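Local coordinates for transcriptional regulator, PadR family (Enterococcus faecalis, PDB 3HHH), which probably binds DNA through a winged helix-turn-helix domain and regulates transcription, as other members of the PadR family do, at residues 16-19 / 20-24. Sequence-based numbering, arbitrary orientation.
Sequences GLVL and AIIQR
Four successive i to i+4 backbone hydrogen bonds carry helix 13-24 from G16 to Q23: A20 N to G16 O at 3.0 Å, I21 N to L17 O at 2.9 Å, I22 N to V18 O at 3.1 Å, and Q23 N to L19 O at 2.9 Å.

Side chains touch directly at V18 and I22, one turn apart. They lie alongside each other and point the same way. V18 CG1 meets I22 CD1 at 3.9 Å. In V18 this branch is anti to the backbone N (chi1 164°). I22 instead turns CG1 beside its own backbone N (chi1 -64°), which carries the branch back over the preceding turn to V18. I21 has a similar first torsion, and its CG1 likewise turns back over L17 O.

V18 and L19 pack on L56 of helix 46-58, I22 reaches L53 of that helix and Y78 of strand 74-80, and I21 meets I32 and I35 of helix 29-37. A20 packs on L88 and W92 of helix 82-106, where E85 accepts a hydrogen bond from Q23 NE2. L17 packs on V102 and I21 on M105 of the second subunit, so this helix lies between the dimer partner and a core of helices and strand consistent with the winged helix-turn-helix fold of PadR proteins.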
ATOM      1  N   GLY B  16      -7.708  -3.304  -4.653  1.00 16.18           N
ATOM      2  CA  GLY B  16      -8.384  -2.184  -5.295  1.00 15.97           C
ATOM      3  C   GLY B  16      -8.225  -2.182  -6.800  1.00 15.78           C
ATOM      4  O   GLY B  16      -9.184  -1.937  -7.526  1.00 15.85           O
ATOM      5  N   LEU B  17      -7.010  -2.449  -7.267  1.00 15.64           N
ATOM      6  CA  LEU B  17      -6.730  -2.502  -8.699  1.00 15.65           C
ATOM      7  C   LEU B  17      -7.422  -3.686  -9.367  1.00 15.70           C
ATOM      8  O   LEU B  17      -7.860  -3.589 -10.509  1.00 15.79           O
ATOM      9  CB  LEU B  17      -5.221  -2.593  -8.944  1.00 15.67           C
ATOM     10  CG  LEU B  17      -4.367  -1.406  -8.497  1.00 15.45           C
ATOM     11  CD1 LEU B  17      -2.912  -1.665  -8.860  1.00 14.88           C
ATOM     12  CD2 LEU B  17      -4.865  -0.097  -9.121  1.00 15.16           C
ATOM     13  N   VAL B  18      -7.506  -4.806  -8.656  1.00 15.84           N
ATOM     14  CA  VAL B  18      -8.203  -5.983  -9.165  1.00 15.79           C
ATOM     15  C   VAL B  18      -9.682  -5.660  -9.352  1.00 15.95           C
ATOM     16  O   VAL B  18     -10.246  -5.925 -10.410  1.00 16.08           O
ATOM     17  CB  VAL B  18      -8.011  -7.213  -8.240  1.00 15.73           C
ATOM     18  CG1 VAL B  18      -9.031  -8.297  -8.550  1.00 15.31           C
ATOM     19  CG2 VAL B  18      -6.593  -7.753  -8.377  1.00 15.26           C
ATOM     20  N   LEU B  19     -10.305  -5.070  -8.336  1.00 16.12           N
ATOM     21  CA  LEU B  19     -11.695  -4.640  -8.465  1.00 16.38           C
ATOM     22  C   LEU B  19     -11.843  -3.728  -9.685  1.00 16.83           C
ATOM     23  O   LEU B  19     -12.754  -3.913 -10.499  1.00 16.97           O
ATOM     24  CB  LEU B  19     -12.175  -3.917  -7.200  1.00 16.21           C
ATOM     25  CG  LEU B  19     -12.371  -4.749  -5.928  1.00 15.79           C
ATOM     26  CD1 LEU B  19     -12.953  -3.874  -4.821  1.00 15.45           C
ATOM     27  CD2 LEU B  19     -13.263  -5.952  -6.173  1.00 14.80           C
ATOM     28  N   ALA B  20     -10.922  -2.771  -9.812  1.00 17.13           N
ATOM     29  CA  ALA B  20     -10.904  -1.825 -10.928  1.00 17.32           C
ATOM     30  C   ALA B  20     -10.922  -2.526 -12.280  1.00 17.68           C
ATOM     31  O   ALA B  20     -11.738  -2.192 -13.145  1.00 17.70           O
ATOM     32  CB  ALA B  20      -9.684  -0.922 -10.830  1.00 17.22           C
ATOM     33  N   ILE B  21     -10.025  -3.496 -12.455  1.00 18.04           N
ATOM     34  CA  ILE B  21      -9.925  -4.242 -13.713  1.00 18.42           C
ATOM     35  C   ILE B  21     -11.222  -4.992 -14.032  1.00 18.93           C
ATOM     36  O   ILE B  21     -11.699  -4.955 -15.166  1.00 18.93           O
ATOM     37  CB  ILE B  21      -8.745  -5.233 -13.696  1.00 18.36           C
ATOM     38  CG1 ILE B  21      -7.415  -4.478 -13.702  1.00 18.24           C
ATOM     39  CG2 ILE B  21      -8.802  -6.160 -14.901  1.00 18.21           C
ATOM     40  CD1 ILE B  21      -6.230  -5.330 -13.289  1.00 17.51           C
ATOM     41  N   ILE B  22     -11.794  -5.653 -13.030  1.00 19.59           N
ATOM     42  CA  ILE B  22     -13.047  -6.394 -13.207  1.00 20.21           C
ATOM     43  C   ILE B  22     -14.218  -5.466 -13.593  1.00 21.04           C
ATOM     44  O   ILE B  22     -15.067  -5.837 -14.414  1.00 20.96           O
ATOM     45  CB  ILE B  22     -13.408  -7.209 -11.935  1.00 20.16           C
ATOM     46  CG1 ILE B  22     -12.349  -8.291 -11.657  1.00 20.11           C
ATOM     47  CG2 ILE B  22     -14.762  -7.868 -12.083  1.00 19.69           C
ATOM     48  CD1 ILE B  22     -12.435  -8.901 -10.260  1.00 19.43           C
ATOM     49  N   GLN B  23     -14.252  -4.265 -13.011  1.00 22.00           N
ATOM     50  CA  GLN B  23     -15.289  -3.270 -13.334  1.00 22.86           C
ATOM     51  C   GLN B  23     -15.301  -2.912 -14.818  1.00 23.65           C
ATOM     52  O   GLN B  23     -16.359  -2.744 -15.419  1.00 23.62           O
ATOM     53  CB  GLN B  23     -15.074  -1.982 -12.537  1.00 22.92           C
ATOM     54  CG  GLN B  23     -16.285  -1.044 -12.528  1.00 23.08           C
ATOM     55  CD  GLN B  23     -15.921   0.393 -12.186  1.00 23.25           C
ATOM     56  OE1 GLN B  23     -14.925   0.930 -12.676  1.00 23.43           O
ATOM     57  NE2 GLN B  23     -16.734   1.025 -11.348  1.00 22.97           N
ATOM     58  N   ARG B  24     -14.108  -2.794 -15.392  1.00 24.71           N
ATOM     59  CA  ARG B  24     -13.940  -2.350 -16.769  1.00 25.55           C
ATOM     60  C   ARG B  24     -14.411  -3.422 -17.750  1.00 26.25           C
ATOM     61  O   ARG B  24     -15.106  -3.118 -18.722  1.00 26.50           O
ATOM     62  CB  ARG B  24     -12.469  -2.021 -17.031  1.00 25.61           C
ATOM     63  CG  ARG B  24     -12.221  -0.646 -17.626  1.00 26.27           C
ATOM     64  CD  ARG B  24     -10.776  -0.511 -18.085  1.00 27.40           C
ATOM     65  NE  ARG B  24      -9.825  -0.867 -17.024  1.00 28.49           N
ATOM     66  CZ  ARG B  24      -8.508  -1.006 -17.184  1.00 28.74           C
ATOM     67  NH1 ARG B  24      -7.933  -0.810 -18.369  1.00 28.88           N
ATOM     68  NH2 ARG B  24      -7.755  -1.335 -16.139  1.00 28.83           N
TER